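Hypothetical protein Atu0120 (Agrobacterium tumefaciens, PDB 2I6H) is of unknown function, an all-helical bacterial protein of the DUF924 family that forms a two-chain assembly and binds calcium ions in the crystal. Local coordinates at residues Ser83-Arg95 / Asp130-Ala142. Sequence-based numbering, arbitrary orientation.
Sequences SLALMLLLDQFPR and DLRVFFYLPFSHA
Leu84 reaches between Leu131, Phe134 and Phe135. Its CG is anti to the backbone N (chi1 175°), which brings both methyls against 130-142. Leu84 CD2 meets Leu131 CD1 at 3.7 Å, and Leu84 CD1 touches CB of Phe134. CZ of Phe135 lies against CB of Leu84, while CB of Ser83 comes to the edge of the same ring. The selenomethionine Met87 has a bent chain. Met87 SE lies 3.9 Å from Pro138 CG and makes an oblique Met-aromatic contact with the Phe135 ring. Leu88 CD2 packs on Phe134, whose ring also meets Trp38 edge-to-face. This core joins helix 80-97 to the short helices 129-132 and 137-140 and to residues 133-136 between them, near the centre of the all-helical DUF924 chain. A pi-type turn at 88-92 interrupts the regular pattern of helix 80-97 beside the polar edge. There a water donates to both Asp91 OD2 and Phe134 O. Gln92 NE2 also donates to Asp91 OD2, 2.9 Å away, from the anti side and tilted out of the carboxylate plane. His141 ND1 donates to the syn lone pair of Asp91 OD1 at 2.6 Å, nearly straight at 168°. The Arg95 guanidinium stacks flat on the His141 ring, centres 3.7 Å apart and planes at 3°. Arg95 NH2 donates to Asp91 O, and Arg95 NH1 forms a salt bridge with Asp108.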
loop_
_atom_site.group_PDB
_atom_site.type_symbol
_atom_site.label_atom_id
_atom_site.label_comp_id
_atom_site.label_asym_id
_atom_site.label_seq_id
_atom_site.Cartn_x
_atom_site.Cartn_y
_atom_site.Cartn_z
ATOM N N SER A 83 -0.475 9.120 -22.290
ATOM C CA SER A 83 -1.083 9.907 -21.196
ATOM C C SER A 83 -0.537 9.438 -19.842
ATOM O O SER A 83 -0.293 10.253 -18.972
ATOM C CB SER A 83 -2.604 9.823 -21.181
ATOM O OG SER A 83 -3.165 10.534 -22.278
ATOM N N LEU A 84 -0.363 8.126 -19.689
ATOM C CA LEU A 84 0.350 7.601 -18.511
ATOM C C LEU A 84 1.730 8.277 -18.358
ATOM O O LEU A 84 2.123 8.671 -17.258
ATOM C CB LEU A 84 0.505 6.050 -18.607
ATOM C CG LEU A 84 1.346 5.368 -17.496
ATOM C CD1 LEU A 84 0.789 5.750 -16.092
ATOM C CD2 LEU A 84 1.411 3.836 -17.666
ATOM N N ALA A 85 2.493 8.376 -19.456
ATOM C CA ALA A 85 3.775 9.072 -19.433
ATOM C C ALA A 85 3.633 10.508 -18.896
ATOM O O ALA A 85 4.497 10.962 -18.127
ATOM C CB ALA A 85 4.430 9.082 -20.824
ATOM N N LEU A 86 2.591 11.226 -19.333
ATOM C CA LEU A 86 2.319 12.569 -18.780
ATOM C C LEU A 86 2.166 12.537 -17.243
ATOM O O LEU A 86 2.714 13.409 -16.552
ATOM C CB LEU A 86 1.084 13.196 -19.412
ATOM C CG LEU A 86 1.222 13.622 -20.883
ATOM C CD1 LEU A 86 -0.126 14.176 -21.359
ATOM C CD2 LEU A 86 2.371 14.689 -21.055
HETATM N N MSE A 87 1.432 11.555 -16.725
HETATM C CA MSE A 87 1.221 11.434 -15.279
HETATM C C MSE A 87 2.585 11.244 -14.593
HETATM O O MSE A 87 2.890 11.879 -13.563
HETATM C CB MSE A 87 0.366 10.201 -14.939
HETATM C CG MSE A 87 -0.971 10.125 -15.556
HETATM SE SE MSE A 87 -2.110 11.669 -14.984
HETATM C CE MSE A 87 -1.872 12.752 -16.548
ATOM N N LEU A 88 3.409 10.386 -15.182
ATOM C CA LEU A 88 4.716 10.037 -14.610
ATOM C C LEU A 88 5.624 11.251 -14.625
ATOM O O LEU A 88 6.353 11.521 -13.649
ATOM C CB LEU A 88 5.324 8.879 -15.381
ATOM C CG LEU A 88 4.505 7.597 -15.259
ATOM C CD1 LEU A 88 5.218 6.522 -16.106
ATOM C CD2 LEU A 88 4.319 7.139 -13.807
ATOM N N LEU A 89 5.559 12.036 -15.694
ATOM C CA LEU A 89 6.372 13.269 -15.742
ATOM C C LEU A 89 5.893 14.409 -14.822
ATOM O O LEU A 89 6.722 15.184 -14.293
ATOM C CB LEU A 89 6.372 13.797 -17.162
ATOM C CG LEU A 89 7.130 12.919 -18.171
ATOM C CD1 LEU A 89 6.937 13.532 -19.542
ATOM C CD2 LEU A 89 8.670 12.860 -17.791
ATOM N N LEU A 90 4.568 14.536 -14.653
ATOM C CA LEU A 90 4.011 15.741 -14.008
ATOM C C LEU A 90 3.558 15.542 -12.565
ATOM O O LEU A 90 3.464 16.521 -11.804
ATOM C CB LEU A 90 2.882 16.353 -14.837
ATOM C CG LEU A 90 3.331 16.844 -16.224
ATOM C CD1 LEU A 90 2.125 17.202 -17.032
ATOM C CD2 LEU A 90 4.321 18.055 -16.094
ATOM N N ASP A 91 3.340 14.282 -12.184
ATOM C CA ASP A 91 2.956 13.918 -10.830
ATOM C C ASP A 91 4.052 13.136 -10.092
ATOM O O ASP A 91 4.310 13.402 -8.911
ATOM C CB ASP A 91 1.637 13.099 -10.855
ATOM C CG ASP A 91 1.168 12.712 -9.436
ATOM O OD1 ASP A 91 0.611 13.585 -8.712
ATOM O OD2 ASP A 91 1.403 11.539 -9.055
ATOM N N GLN A 92 4.667 12.164 -10.767
ATOM C CA GLN A 92 5.698 11.352 -10.103
ATOM C C GLN A 92 7.096 11.971 -10.101
ATOM O O GLN A 92 7.725 12.125 -9.029
ATOM C CB GLN A 92 5.741 9.947 -10.706
ATOM C CG GLN A 92 4.475 9.162 -10.433
ATOM C CD GLN A 92 4.331 8.871 -8.969
ATOM O OE1 GLN A 92 5.084 8.078 -8.420
ATOM N NE2 GLN A 92 3.360 9.547 -8.303
ATOM N N PHE A 93 7.563 12.335 -11.290
ATOM C CA PHE A 93 8.909 12.943 -11.451
ATOM C C PHE A 93 9.250 14.029 -10.393
ATOM O O PHE A 93 10.320 13.962 -9.763
ATOM C CB PHE A 93 9.089 13.476 -12.889
ATOM C CG PHE A 93 10.476 13.998 -13.165
ATOM C CD1 PHE A 93 11.439 13.163 -13.807
ATOM C CD2 PHE A 93 10.850 15.302 -12.783
ATOM C CE1 PHE A 93 12.748 13.639 -14.069
ATOM C CE2 PHE A 93 12.150 15.786 -13.045
ATOM C CZ PHE A 93 13.118 14.948 -13.691
ATOM N N PRO A 94 8.354 15.016 -10.163
ATOM C CA PRO A 94 8.669 16.076 -9.183
ATOM C C PRO A 94 8.861 15.534 -7.771
ATOM O O PRO A 94 9.709 16.037 -7.025
ATOM C CB PRO A 94 7.407 16.975 -9.204
ATOM C CG PRO A 94 6.750 16.704 -10.500
ATOM C CD PRO A 94 7.030 15.232 -10.778
ATOM N N ARG A 95 8.109 14.483 -7.428
ATOM C CA ARG A 95 8.218 13.869 -6.102
ATOM C C ARG A 95 9.497 13.031 -5.910
ATOM O O ARG A 95 9.982 12.873 -4.776
ATOM C CB ARG A 95 6.949 13.062 -5.799
ATOM C CG ARG A 95 5.719 13.962 -5.647
ATOM C CD ARG A 95 4.376 13.204 -5.533
ATOM N NE ARG A 95 3.431 14.190 -5.009
ATOM C CZ ARG A 95 2.929 15.227 -5.709
ATOM N NH1 ARG A 95 2.162 16.115 -5.083
ATOM N NH2 ARG A 95 3.164 15.385 -7.026
ATOM N N ASP A 130 -2.239 -2.634 -12.635
ATOM C CA ASP A 130 -1.047 -2.228 -11.866
ATOM C C ASP A 130 -0.655 -0.767 -12.092
ATOM O O ASP A 130 -0.039 -0.142 -11.235
ATOM C CB ASP A 130 0.159 -3.079 -12.305
ATOM C CG ASP A 130 0.186 -4.458 -11.659
ATOM O OD1 ASP A 130 -0.632 -4.694 -10.750
ATOM O OD2 ASP A 130 1.048 -5.292 -12.032
ATOM N N LEU A 131 -0.935 -0.273 -13.306
ATOM C CA LEU A 131 -0.533 1.097 -13.701
ATOM C C LEU A 131 -1.645 2.125 -13.557
ATOM O O LEU A 131 -1.419 3.326 -13.645
ATOM C CB LEU A 131 0.012 1.107 -15.132
ATOM C CG LEU A 131 1.322 0.325 -15.364
ATOM C CD1 LEU A 131 1.537 0.198 -16.852
ATOM C CD2 LEU A 131 2.543 0.979 -14.654
ATOM N N ARG A 132 -2.863 1.643 -13.381
ATOM C CA ARG A 132 -4.039 2.521 -13.321
ATOM C C ARG A 132 -3.938 3.635 -12.269
ATOM O O ARG A 132 -4.369 4.780 -12.511
ATOM C CB ARG A 132 -5.236 1.604 -13.031
ATOM C CG ARG A 132 -6.547 2.154 -13.358
ATOM C CD ARG A 132 -7.529 0.955 -13.650
ATOM N NE ARG A 132 -7.243 0.207 -14.884
ATOM C CZ ARG A 132 -7.661 -1.037 -15.126
ATOM N NH1 ARG A 132 -8.368 -1.686 -14.208
ATOM N NH2 ARG A 132 -7.400 -1.648 -16.269
ATOM N N VAL A 133 -3.408 3.291 -11.095
ATOM C CA VAL A 133 -3.333 4.247 -9.989
ATOM C C VAL A 133 -2.586 5.558 -10.359
ATOM O O VAL A 133 -2.823 6.604 -9.760
ATOM C CB VAL A 133 -2.744 3.608 -8.704
ATOM C CG1 VAL A 133 -1.287 3.316 -8.881
ATOM C CG2 VAL A 133 -3.032 4.544 -7.460
ATOM N N PHE A 134 -1.654 5.475 -11.313
ATOM C CA PHE A 134 -0.934 6.712 -11.729
ATOM C C PHE A 134 -1.794 7.815 -12.360
ATOM O O PHE A 134 -1.401 9.002 -12.337
ATOM C CB PHE A 134 0.340 6.344 -12.503
ATOM C CG PHE A 134 1.231 5.473 -11.676
ATOM C CD1 PHE A 134 1.923 6.045 -10.603
ATOM C CD2 PHE A 134 1.252 4.069 -11.839
ATOM C CE1 PHE A 134 2.701 5.274 -9.732
ATOM C CE2 PHE A 134 2.042 3.253 -10.946
ATOM C CZ PHE A 134 2.759 3.876 -9.901
ATOM N N PHE A 135 -2.961 7.437 -12.916
ATOM C CA PHE A 135 -3.953 8.408 -13.372
ATOM C C PHE A 135 -4.747 9.005 -12.188
ATOM O O PHE A 135 -5.427 10.017 -12.353
ATOM C CB PHE A 135 -4.953 7.742 -14.359
ATOM C CG PHE A 135 -4.352 7.414 -15.679
ATOM C CD1 PHE A 135 -4.159 8.414 -16.644
ATOM C CD2 PHE A 135 -3.940 6.115 -15.969
ATOM C CE1 PHE A 135 -3.565 8.116 -17.918
ATOM C CE2 PHE A 135 -3.382 5.789 -17.240
ATOM C CZ PHE A 135 -3.181 6.816 -18.217
ATOM N N TYR A 136 -4.680 8.382 -11.010
ATOM C CA TYR A 136 -5.545 8.789 -9.865
ATOM C C TYR A 136 -4.763 9.578 -8.819
ATOM O O TYR A 136 -5.316 10.409 -8.079
ATOM C CB TYR A 136 -6.173 7.535 -9.224
ATOM C CG TYR A 136 -6.915 6.639 -10.215
ATOM C CD1 TYR A 136 -7.444 7.152 -11.428
ATOM C CD2 TYR A 136 -7.125 5.286 -9.904
ATOM C CE1 TYR A 136 -8.147 6.281 -12.313
ATOM C CE2 TYR A 136 -7.812 4.423 -10.772
ATOM C CZ TYR A 136 -8.321 4.933 -11.960
ATOM O OH TYR A 136 -9.004 4.083 -12.820
ATOM N N LEU A 137 -3.455 9.301 -8.746
ATOM C CA LEU A 137 -2.611 9.962 -7.758
ATOM C C LEU A 137 -2.673 11.509 -7.821
ATOM O O LEU A 137 -2.604 12.149 -6.759
ATOM C CB LEU A 137 -1.152 9.440 -7.815
ATOM C CG LEU A 137 -1.010 7.969 -7.355
ATOM C CD1 LEU A 137 0.425 7.513 -7.593
ATOM C CD2 LEU A 137 -1.346 7.880 -5.862
ATOM N N PRO A 138 -2.765 12.116 -9.037
ATOM C CA PRO A 138 -2.901 13.591 -9.063
ATOM C C PRO A 138 -4.107 14.066 -8.219
ATOM O O PRO A 138 -4.043 15.132 -7.613
ATOM C CB PRO A 138 -3.049 13.921 -10.562
ATOM C CG PRO A 138 -2.267 12.829 -11.241
ATOM C CD PRO A 138 -2.674 11.569 -10.403
ATOM N N PHE A 139 -5.167 13.258 -8.152
ATOM C CA PHE A 139 -6.340 13.660 -7.346
ATOM C C PHE A 139 -6.016 13.544 -5.843
ATOM O O PHE A 139 -6.376 14.440 -5.070
ATOM C CB PHE A 139 -7.579 12.879 -7.771
ATOM C CG PHE A 139 -7.934 13.104 -9.215
ATOM C CD1 PHE A 139 -8.513 14.320 -9.600
ATOM C CD2 PHE A 139 -7.624 12.136 -10.185
ATOM C CE1 PHE A 139 -8.858 14.562 -10.967
ATOM C CE2 PHE A 139 -7.940 12.375 -11.550
ATOM C CZ PHE A 139 -8.556 13.588 -11.927
ATOM N N SER A 140 -5.292 12.494 -5.451
ATOM C CA SER A 140 -4.847 12.352 -4.060
ATOM C C SER A 140 -3.899 13.485 -3.649
ATOM O O SER A 140 -3.792 13.837 -2.469
ATOM C CB SER A 140 -4.151 11.001 -3.877
ATOM O OG SER A 140 -5.131 9.981 -3.772
ATOM N N HIS A 141 -3.180 14.037 -4.623
ATOM C CA HIS A 141 -2.169 15.063 -4.336
ATOM C C HIS A 141 -2.702 16.484 -4.342
ATOM O O HIS A 141 -1.980 17.406 -3.982
ATOM C CB HIS A 141 -0.972 14.926 -5.313
ATOM C CG HIS A 141 -0.220 13.638 -5.152
ATOM N ND1 HIS A 141 0.416 13.013 -6.200
ATOM C CD2 HIS A 141 -0.000 12.863 -4.058
ATOM C CE1 HIS A 141 0.982 11.894 -5.764
ATOM N NE2 HIS A 141 0.755 11.782 -4.467
ATOM N N ALA A 142 -3.971 16.651 -4.690
ATOM C CA ALA A 142 -4.584 17.991 -4.749
ATOM C C ALA A 142 -5.164 18.411 -3.399
ATOM O O ALA A 142 -5.817 17.602 -2.700
ATOM C CB ALA A 142 -5.667 18.024 -5.845
HETATM O O HOH W 1 1.010 9.521 -11.071
#